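Local coordinates for protein xylooligosaccharide oxidase (Myceliophthora thermophila, PDB 5K8E) that oxidises the C1 hydroxyl of xylooligosaccharides and related sugars to lactones, using a bicovalently bound FAD and reducing oxygen to hydrogen peroxide, at residues Phe53-Pro58 / Ser339-Ser344; Thr154-Gly159 / His322-Gly327. All blocks are in the same frame, centred on the assembly; numbering follows the deposited sequence.

Contact 1 of 2, residues Phe53-Pro58 / Ser339-Ser344. With FAD (flavin-adenine dinucleotide), chain D.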
loop_
_atom_site.group_PDB
_atom_site.type_symbol
_atom_site.label_atom_id
_atom_site.label_comp_id
_atom_site.label_asym_id
_atom_site.label_seq_id
_atom_site.Cartn_x
_atom_site.Cartn_y
_atom_site.Cartn_z
ATOM N N PHE A 53 -0.153 -14.002 0.472
ATOM C CA PHE A 53 0.009 -13.444 1.812
ATOM C C PHE A 53 -1.243 -13.780 2.627
ATOM O O PHE A 53 -1.168 -14.111 3.821
ATOM C CB PHE A 53 0.220 -11.932 1.819
ATOM C CG PHE A 53 0.112 -11.340 3.185
ATOM C CD1 PHE A 53 1.065 -11.637 4.153
ATOM C CD2 PHE A 53 -0.973 -10.556 3.541
ATOM C CE1 PHE A 53 0.953 -11.134 5.434
ATOM C CE2 PHE A 53 -1.088 -10.048 4.831
ATOM C CZ PHE A 53 -0.124 -10.342 5.776
ATOM N N ASN A 54 -2.388 -13.663 1.979
ATOM C CA ASN A 54 -3.667 -13.941 2.624
ATOM C C ASN A 54 -4.064 -15.385 2.338
ATOM O O ASN A 54 -4.471 -15.719 1.231
ATOM C CB ASN A 54 -4.737 -12.964 2.134
ATOM C CG ASN A 54 -6.047 -13.075 2.914
ATOM O OD1 ASN A 54 -6.251 -13.995 3.723
ATOM N ND2 ASN A 54 -6.945 -12.119 2.674
ATOM N N ASP A 55 -3.932 -16.250 3.343
ATOM C CA ASP A 55 -4.220 -17.670 3.165
ATOM C C ASP A 55 -5.685 -17.958 2.915
ATOM O O ASP A 55 -6.029 -19.076 2.583
ATOM C CB ASP A 55 -3.739 -18.486 4.370
ATOM C CG ASP A 55 -2.244 -18.570 4.439
ATOM O OD1 ASP A 55 -1.611 -18.810 3.397
ATOM O OD2 ASP A 55 -1.686 -18.367 5.527
ATOM N N ARG A 56 -6.539 -16.952 3.064
ATOM C CA ARG A 56 -7.927 -17.072 2.660
ATOM C C ARG A 56 -8.077 -17.157 1.139
ATOM O O ARG A 56 -9.081 -17.669 0.672
ATOM C CB ARG A 56 -8.737 -15.888 3.199
ATOM C CG ARG A 56 -10.239 -16.040 3.104
ATOM C CD ARG A 56 -10.964 -14.845 3.734
ATOM N NE ARG A 56 -10.803 -13.605 2.968
ATOM C CZ ARG A 56 -11.424 -13.321 1.816
ATOM N NH1 ARG A 56 -12.256 -14.184 1.247
ATOM N NH2 ARG A 56 -11.210 -12.159 1.216
ATOM N N LEU A 57 -7.089 -16.674 0.374
ATOM C CA LEU A 57 -7.203 -16.600 -1.073
ATOM C C LEU A 57 -6.000 -17.192 -1.825
ATOM O O LEU A 57 -5.256 -16.459 -2.468
ATOM C CB LEU A 57 -7.395 -15.147 -1.494
ATOM C CG LEU A 57 -8.608 -14.408 -0.924
ATOM C CD1 LEU A 57 -8.445 -12.913 -1.171
ATOM C CD2 LEU A 57 -9.920 -14.942 -1.504
ATOM N N PRO A 58 -5.826 -18.525 -1.770
ATOM C CA PRO A 58 -4.821 -19.143 -2.615
ATOM C C PRO A 58 -5.325 -19.216 -4.041
ATOM O O PRO A 58 -6.524 -19.362 -4.263
ATOM C CB PRO A 58 -4.683 -20.541 -2.022
ATOM C CG PRO A 58 -6.056 -20.835 -1.530
ATOM C CD PRO A 58 -6.570 -19.527 -0.985
ATOM N N SER A 339 2.376 -15.251 6.255
ATOM C CA SER A 339 0.985 -15.194 5.826
ATOM C C SER A 339 -0.004 -15.145 6.981
ATOM O O SER A 339 0.293 -15.565 8.086
ATOM C CB SER A 339 0.656 -16.362 4.900
ATOM O OG SER A 339 0.808 -17.612 5.547
ATOM N N GLU A 340 -1.181 -14.601 6.699
ATOM C CA GLU A 340 -2.255 -14.490 7.667
ATOM C C GLU A 340 -3.553 -14.868 6.968
ATOM O O GLU A 340 -3.584 -15.014 5.754
ATOM C CB GLU A 340 -2.324 -13.062 8.223
ATOM C CG GLU A 340 -1.027 -12.634 8.872
ATOM C CD GLU A 340 -1.094 -11.295 9.575
ATOM O OE1 GLU A 340 -2.120 -10.582 9.517
ATOM O OE2 GLU A 340 -0.079 -10.962 10.203
ATOM N N THR A 341 -4.611 -15.055 7.745
ATOM C CA THR A 341 -5.938 -15.351 7.211
ATOM C C THR A 341 -6.855 -14.233 7.672
ATOM O O THR A 341 -7.010 -14.010 8.878
ATOM C CB THR A 341 -6.456 -16.694 7.746
ATOM O OG1 THR A 341 -5.553 -17.738 7.357
ATOM C CG2 THR A 341 -7.868 -17.010 7.225
ATOM N N PHE A 342 -7.456 -13.524 6.719
ATOM C CA PHE A 342 -8.183 -12.310 7.050
ATOM C C PHE A 342 -9.101 -11.802 5.942
ATOM O O PHE A 342 -9.023 -12.237 4.781
ATOM C CB PHE A 342 -7.180 -11.203 7.413
ATOM C CG PHE A 342 -6.315 -10.766 6.263
ATOM C CD1 PHE A 342 -5.152 -11.442 5.966
ATOM C CD2 PHE A 342 -6.658 -9.665 5.491
ATOM C CE1 PHE A 342 -4.339 -11.038 4.928
ATOM C CE2 PHE A 342 -5.857 -9.265 4.435
ATOM C CZ PHE A 342 -4.700 -9.956 4.156
ATOM N N TYR A 343 -9.978 -10.886 6.337
ATOM C CA TYR A 343 -10.662 -9.979 5.409
ATOM C C TYR A 343 -10.280 -8.546 5.783
ATOM O O TYR A 343 -10.078 -8.244 6.955
ATOM C CB TYR A 343 -12.184 -10.169 5.471
ATOM C CG TYR A 343 -12.955 -9.284 4.485
ATOM C CD1 TYR A 343 -12.652 -9.292 3.137
ATOM C CD2 TYR A 343 -13.982 -8.448 4.911
ATOM C CE1 TYR A 343 -13.336 -8.494 2.243
ATOM C CE2 TYR A 343 -14.681 -7.646 4.019
ATOM C CZ TYR A 343 -14.353 -7.680 2.686
ATOM O OH TYR A 343 -15.009 -6.886 1.785
ATOM N N SER A 344 -10.162 -7.675 4.785
ATOM C CA SER A 344 -9.795 -6.283 5.010
ATOM C C SER A 344 -10.564 -5.356 4.085
ATOM O O SER A 344 -10.895 -5.715 2.957
ATOM C CB SER A 344 -8.283 -6.082 4.792
ATOM O OG SER A 344 -7.890 -4.737 4.993
HETATM P PA FAD D . 2.001 -8.148 -4.850
HETATM O O1A FAD D . 3.247 -8.854 -5.353
HETATM O O2A FAD D . 0.852 -9.005 -4.426
HETATM O O5B FAD D . 1.562 -7.061 -5.962
HETATM C C5B FAD D . 0.399 -6.241 -5.755
HETATM C C4B FAD D . -0.121 -5.681 -7.077
HETATM O O4B FAD D . 0.912 -4.909 -7.711
HETATM C C3B FAD D . -0.509 -6.777 -8.052
HETATM O O3B FAD D . -1.591 -6.336 -8.873
HETATM C C2B FAD D . 0.747 -6.938 -8.869
HETATM O O2B FAD D . 0.539 -7.540 -10.147
HETATM C C1B FAD D . 1.259 -5.513 -8.949
HETATM N N9A FAD D . 2.718 -5.467 -9.154
HETATM C C8A FAD D . 3.681 -5.998 -8.374
HETATM N N7A FAD D . 4.905 -5.744 -8.890
HETATM C C5A FAD D . 4.699 -5.036 -10.023
HETATM C C6A FAD D . 5.548 -4.451 -11.067
HETATM N N6A FAD D . 6.876 -4.597 -10.952
HETATM N N1A FAD D . 4.980 -3.788 -12.092
HETATM C C2A FAD D . 3.647 -3.659 -12.192
HETATM N N3A FAD D . 2.791 -4.162 -11.274
HETATM C C4A FAD D . 3.267 -4.843 -10.189
HETATM N N1 FAD D . 0.558 -0.487 2.694
HETATM C C2 FAD D . 0.804 0.800 3.099
HETATM O O2 FAD D . 0.424 1.758 2.370
HETATM N N3 FAD D . 1.442 1.069 4.263
HETATM C C4 FAD D . 1.886 0.097 5.081
HETATM O O4 FAD D . 2.470 0.367 6.148
HETATM C C4X FAD D . 1.663 -1.325 4.713
HETATM N N5 FAD D . 2.070 -2.362 5.497
HETATM C C5X FAD D . 1.869 -3.661 5.121
HETATM C C6 FAD D . 2.311 -4.727 5.915
HETATM C C7 FAD D . 2.092 -6.058 5.542
HETATM C C7M FAD D . 2.596 -7.150 6.466
HETATM C C8 FAD D . 1.392 -6.353 4.253
HETATM C C8M FAD D . 1.115 -7.759 3.729
HETATM C C9 FAD D . 0.957 -5.288 3.469
HETATM C C9A FAD D . 1.164 -3.958 3.841
HETATM N N10 FAD D . 0.695 -2.879 3.051
HETATM C C10 FAD D . 0.949 -1.557 3.451
HETATM C "C1'" FAD D . -0.021 -3.093 1.785
HETATM C "C2'" FAD D . 0.886 -3.136 0.589
HETATM O "O2'" FAD D . 1.260 -1.789 0.352
HETATM C "C3'" FAD D . 0.124 -3.708 -0.592
HETATM O "O3'" FAD D . -0.296 -5.025 -0.229
HETATM C "C4'" FAD D . 1.011 -3.737 -1.828
HETATM O "O4'" FAD D . 0.266 -3.585 -3.049
HETATM C "C5'" FAD D . 1.794 -5.036 -1.852
HETATM O "O5'" FAD D . 2.888 -4.934 -2.779
HETATM P P FAD D . 3.594 -6.307 -3.148
HETATM O O1P FAD D . 4.577 -6.040 -4.266
HETATM O O2P FAD D . 4.075 -6.933 -1.879
HETATM O O3P FAD D . 2.303 -7.170 -3.604
HETATM O O HOH W 1 -2.898 -18.105 7.983
#
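The side-chain amide of Asn54 lies flat against the ring of Phe342, their planes only 10° apart, with ND2 over the middle of the ring. An extended first torsion (chi1 -172°, CG opposite the backbone N) carries the amide there, and both of its ends are used. Asn54 OD1 takes Phe342 N at 3.3 Å and Arg56 N at 3.0 Å, the two N-H groups arriving from opposite faces of the amide; the second bond closes an Asx turn. ND2 gives one hydrogen bond to Phe342 O and another to Tyr96 O. Phe342 O is itself gripped twice, because Arg56 NE reaches it at 2.9 Å from the other side of the carbonyl plane, with the oxygen lying at the edge of the guanidinium.

Backbone bonds make a single bridge between Asn54 and Glu340: Glu340 N donates to Phe53 O at 2.9 Å, and Asp55 N to Glu340 O at 2.7 Å. At the outer end, Ser339 OG donates to the syn side of Asp55 OD2 over 2.6 Å, and a water joins that oxygen to Thr341 OG1.

Of the Phe53 and Phe342 rings, that of Phe53 lies on the cofactor. The two meet rim to rim, CE2 of Phe53 3.4 Å from CE1 of Phe342, with planes at 54°. One face of Phe53 receives, over its centre, C8M of FAD, the 8alpha carbon that carries the link to His94; Glu340 N lies over the other face, toward the rim. The Glu340 carboxylate turns to Tyr414, which also stacks on Phe342.

The chemistry implies that Asn54, with Arg56 and the backbone bridge, ties the loop to the segment leading into and along strand 341-349, while Phe53 presents an apolar face to the flavin edge carrying the His94 link.

Contact 2 of 2, residues Thr154-Gly159 / His322-Gly327. With FAD (flavin-adenine dinucleotide), chain D.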
loop_
_atom_site.group_PDB
_atom_site.type_symbol
_atom_site.label_atom_id
_atom_site.label_comp_id
_atom_site.label_asym_id
_atom_site.label_seq_id
_atom_site.Cartn_x
_atom_site.Cartn_y
_atom_site.Cartn_z
ATOM N N THR A 154 5.410 0.512 6.620
ATOM C CA THR A 154 5.976 -0.361 7.618
ATOM C C THR A 154 5.768 -1.766 7.061
ATOM O O THR A 154 4.955 -1.981 6.163
ATOM C CB THR A 154 5.222 -0.212 8.955
ATOM O OG1 THR A 154 3.858 -0.624 8.778
ATOM C CG2 THR A 154 5.227 1.224 9.416
ATOM N N CYS A 155 6.480 -2.746 7.564
ATOM C CA CYS A 155 6.290 -4.091 7.036
ATOM C C CYS A 155 7.426 -4.345 6.068
ATOM O O CYS A 155 7.326 -4.038 4.872
ATOM C CB CYS A 155 4.945 -4.285 6.304
ATOM S SG CYS A 155 3.409 -4.246 7.274
ATOM N N PRO A 156 8.515 -4.906 6.584
ATOM C CA PRO A 156 9.718 -5.103 5.778
ATOM C C PRO A 156 9.584 -6.095 4.620
ATOM O O PRO A 156 10.382 -6.035 3.681
ATOM C CB PRO A 156 10.749 -5.605 6.795
ATOM C CG PRO A 156 9.980 -6.010 8.004
ATOM C CD PRO A 156 8.743 -5.181 8.010
ATOM N N GLY A 157 8.604 -6.993 4.677
ATOM C CA GLY A 157 8.427 -8.013 3.621
ATOM C C GLY A 157 7.640 -7.534 2.404
ATOM O O GLY A 157 7.544 -8.238 1.385
ATOM N N VAL A 158 7.064 -6.344 2.507
ATOM C CA VAL A 158 6.280 -5.786 1.423
ATOM C C VAL A 158 7.169 -5.494 0.221
ATOM O O VAL A 158 8.256 -4.931 0.357
ATOM C CB VAL A 158 5.537 -4.521 1.879
ATOM C CG1 VAL A 158 4.947 -3.747 0.711
ATOM C CG2 VAL A 158 4.440 -4.919 2.854
ATOM N N GLY A 159 6.676 -5.865 -0.957
ATOM C CA GLY A 159 7.398 -5.659 -2.190
ATOM C C GLY A 159 7.278 -4.229 -2.644
ATOM O O GLY A 159 6.231 -3.612 -2.505
ATOM N N HIS A 322 10.922 -0.455 15.143
ATOM C CA HIS A 322 9.948 -0.282 16.216
ATOM C C HIS A 322 8.520 -0.571 15.755
ATOM O O HIS A 322 7.743 -1.164 16.493
ATOM C CB HIS A 322 10.033 1.138 16.815
ATOM C CG HIS A 322 9.024 1.394 17.895
ATOM N ND1 HIS A 322 9.236 1.039 19.212
ATOM C CD2 HIS A 322 7.781 1.926 17.846
ATOM C CE1 HIS A 322 8.174 1.359 19.929
ATOM N NE2 HIS A 322 7.275 1.897 19.123
ATOM N N TYR A 323 8.177 -0.142 14.540
ATOM C CA TYR A 323 6.832 -0.352 13.998
ATOM C C TYR A 323 6.774 -1.434 12.913
ATOM O O TYR A 323 5.727 -1.605 12.271
ATOM C CB TYR A 323 6.276 0.960 13.439
ATOM C CG TYR A 323 5.829 1.958 14.500
ATOM C CD1 TYR A 323 4.804 1.643 15.391
ATOM C CD2 TYR A 323 6.421 3.218 14.596
ATOM C CE1 TYR A 323 4.388 2.553 16.353
ATOM C CE2 TYR A 323 6.005 4.135 15.553
ATOM C CZ TYR A 323 4.992 3.794 16.432
ATOM O OH TYR A 323 4.586 4.692 17.400
ATOM N N ALA A 324 7.882 -2.139 12.699
ATOM C CA ALA A 324 7.955 -3.165 11.668
ATOM C C ALA A 324 7.252 -4.440 12.107
ATOM O O ALA A 324 6.714 -5.168 11.263
ATOM C CB ALA A 324 9.400 -3.459 11.305
ATOM N N TYR A 325 7.248 -4.709 13.412
ATOM C CA TYR A 325 6.637 -5.928 13.953
ATOM C C TYR A 325 7.186 -7.148 13.217
ATOM O O TYR A 325 6.442 -7.943 12.646
ATOM C CB TYR A 325 5.095 -5.873 13.857
ATOM C CG TYR A 325 4.453 -4.722 14.613
ATOM C CD1 TYR A 325 4.089 -4.850 15.948
ATOM C CD2 TYR A 325 4.209 -3.506 13.982
ATOM C CE1 TYR A 325 3.500 -3.796 16.636
ATOM C CE2 TYR A 325 3.624 -2.446 14.658
ATOM C CZ TYR A 325 3.271 -2.593 15.982
ATOM O OH TYR A 325 2.691 -1.534 16.638
ATOM N N SER A 326 8.505 -7.276 13.230
ATOM C CA SER A 326 9.188 -8.304 12.463
ATOM C C SER A 326 10.586 -8.452 13.031
ATOM O O SER A 326 11.238 -7.452 13.342
ATOM C CB SER A 326 9.247 -7.893 10.982
ATOM O OG SER A 326 9.864 -8.882 10.163
ATOM N N GLY A 327 11.039 -9.691 13.199
ATOM C CA GLY A 327 12.417 -9.947 13.611
ATOM C C GLY A 327 13.338 -9.627 12.452
ATOM O O GLY A 327 14.294 -8.857 12.586
HETATM P PA FAD D . 2.001 -8.148 -4.850
HETATM O O1A FAD D . 3.247 -8.854 -5.353
HETATM O O2A FAD D . 0.852 -9.005 -4.426
HETATM O O5B FAD D . 1.562 -7.061 -5.962
HETATM C C5B FAD D . 0.399 -6.241 -5.755
HETATM C C4B FAD D . -0.121 -5.681 -7.077
HETATM O O4B FAD D . 0.912 -4.909 -7.711
HETATM C C3B FAD D . -0.509 -6.777 -8.052
HETATM O O3B FAD D . -1.591 -6.336 -8.873
HETATM C C2B FAD D . 0.747 -6.938 -8.869
HETATM O O2B FAD D . 0.539 -7.540 -10.147
HETATM C C1B FAD D . 1.259 -5.513 -8.949
HETATM N N9A FAD D . 2.718 -5.467 -9.154
HETATM C C8A FAD D . 3.681 -5.998 -8.374
HETATM N N7A FAD D . 4.905 -5.744 -8.890
HETATM C C5A FAD D . 4.699 -5.036 -10.023
HETATM C C6A FAD D . 5.548 -4.451 -11.067
HETATM N N6A FAD D . 6.876 -4.597 -10.952
HETATM N N1A FAD D . 4.980 -3.788 -12.092
HETATM C C2A FAD D . 3.647 -3.659 -12.192
HETATM N N3A FAD D . 2.791 -4.162 -11.274
HETATM C C4A FAD D . 3.267 -4.843 -10.189
HETATM N N1 FAD D . 0.558 -0.487 2.694
HETATM C C2 FAD D . 0.804 0.800 3.099
HETATM O O2 FAD D . 0.424 1.758 2.370
HETATM N N3 FAD D . 1.442 1.069 4.263
HETATM C C4 FAD D . 1.886 0.097 5.081
HETATM O O4 FAD D . 2.470 0.367 6.148
HETATM C C4X FAD D . 1.663 -1.325 4.713
HETATM N N5 FAD D . 2.070 -2.362 5.497
HETATM C C5X FAD D . 1.869 -3.661 5.121
HETATM C C6 FAD D . 2.311 -4.727 5.915
HETATM C C7 FAD D . 2.092 -6.058 5.542
HETATM C C7M FAD D . 2.596 -7.150 6.466
HETATM C C8 FAD D . 1.392 -6.353 4.253
HETATM C C8M FAD D . 1.115 -7.759 3.729
HETATM C C9 FAD D . 0.957 -5.288 3.469
HETATM C C9A FAD D . 1.164 -3.958 3.841
HETATM N N10 FAD D . 0.695 -2.879 3.051
HETATM C C10 FAD D . 0.949 -1.557 3.451
HETATM C "C1'" FAD D . -0.021 -3.093 1.785
HETATM C "C2'" FAD D . 0.886 -3.136 0.589
HETATM O "O2'" FAD D . 1.260 -1.789 0.352
HETATM C "C3'" FAD D . 0.124 -3.708 -0.592
HETATM O "O3'" FAD D . -0.296 -5.025 -0.229
HETATM C "C4'" FAD D . 1.011 -3.737 -1.828
HETATM O "O4'" FAD D . 0.266 -3.585 -3.049
HETATM C "C5'" FAD D . 1.794 -5.036 -1.852
HETATM O "O5'" FAD D . 2.888 -4.934 -2.779
HETATM P P FAD D . 3.594 -6.307 -3.148
HETATM O O1P FAD D . 4.577 -6.040 -4.266
HETATM O O2P FAD D . 4.075 -6.933 -1.879
HETATM O O3P FAD D . 2.303 -7.170 -3.604
HETATM O O HOH W 2 2.906 -0.659 11.933
#
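Bicovalent flavin attachment depends here on the loop Thr154-Gly159, whose Cys155 SG is bonded to C6 of FAD; His94 supplies the second link. Thr154, a substrate-binding residue, gives its backbone N to flavin O4 at 3.0 Å. Its OG1, set between the backbone N and the carbonyl carbon (chi1 63°), lies near the same oxygen, and a water spans from OG1 to Tyr323 O. At the far end of the loop Gly159 N donates to phosphate oxygen O2P of FAD.

Residues 322-327 meet this loop through van der Waals contacts, some of them carbon against oxygen. CB of Thr154 sits 3.6 Å from Tyr323 O. CD of Pro156 rests on CB of Ala324 at 3.8 Å, and CG of Pro156 meets Ser326 OG at 3.6 Å, a hydroxyl whose hydrogen bond goes to Glu328 O. Cys155 N is buried without a partner, while the cysteine side chain turns away from Ala324 to the flavin.

Helix 316-324 thus ends against the flavin loop. Tyr323 reaches from it to Gly284 O on strand 279-286 and stacks on Phe171, whereas the loop runs on through Gly159, the N-cap, into helix 160-165.

Contact 1 and contact 2 do not touch, their nearest atoms being about 7 Å apart and their centres about 17 Å, yet both meet the same flavin. Contact 1 packs Phe53 on C8M, the 8alpha carbon linked to His94, and contact 2 holds C6, O4 and a phosphate. In sequence, contact 2 is nested inside the loop closed by contact 1, since 154-159 and 322-327 both fall between 53-58 and 339-344. Both contacts border the substrate site: the side chains of Phe342 and Thr154 lie about 8 Å and about 7 Å from that of substrate-binding Tyr451. The pair illustrates how distant chain segments converge on one cofactor.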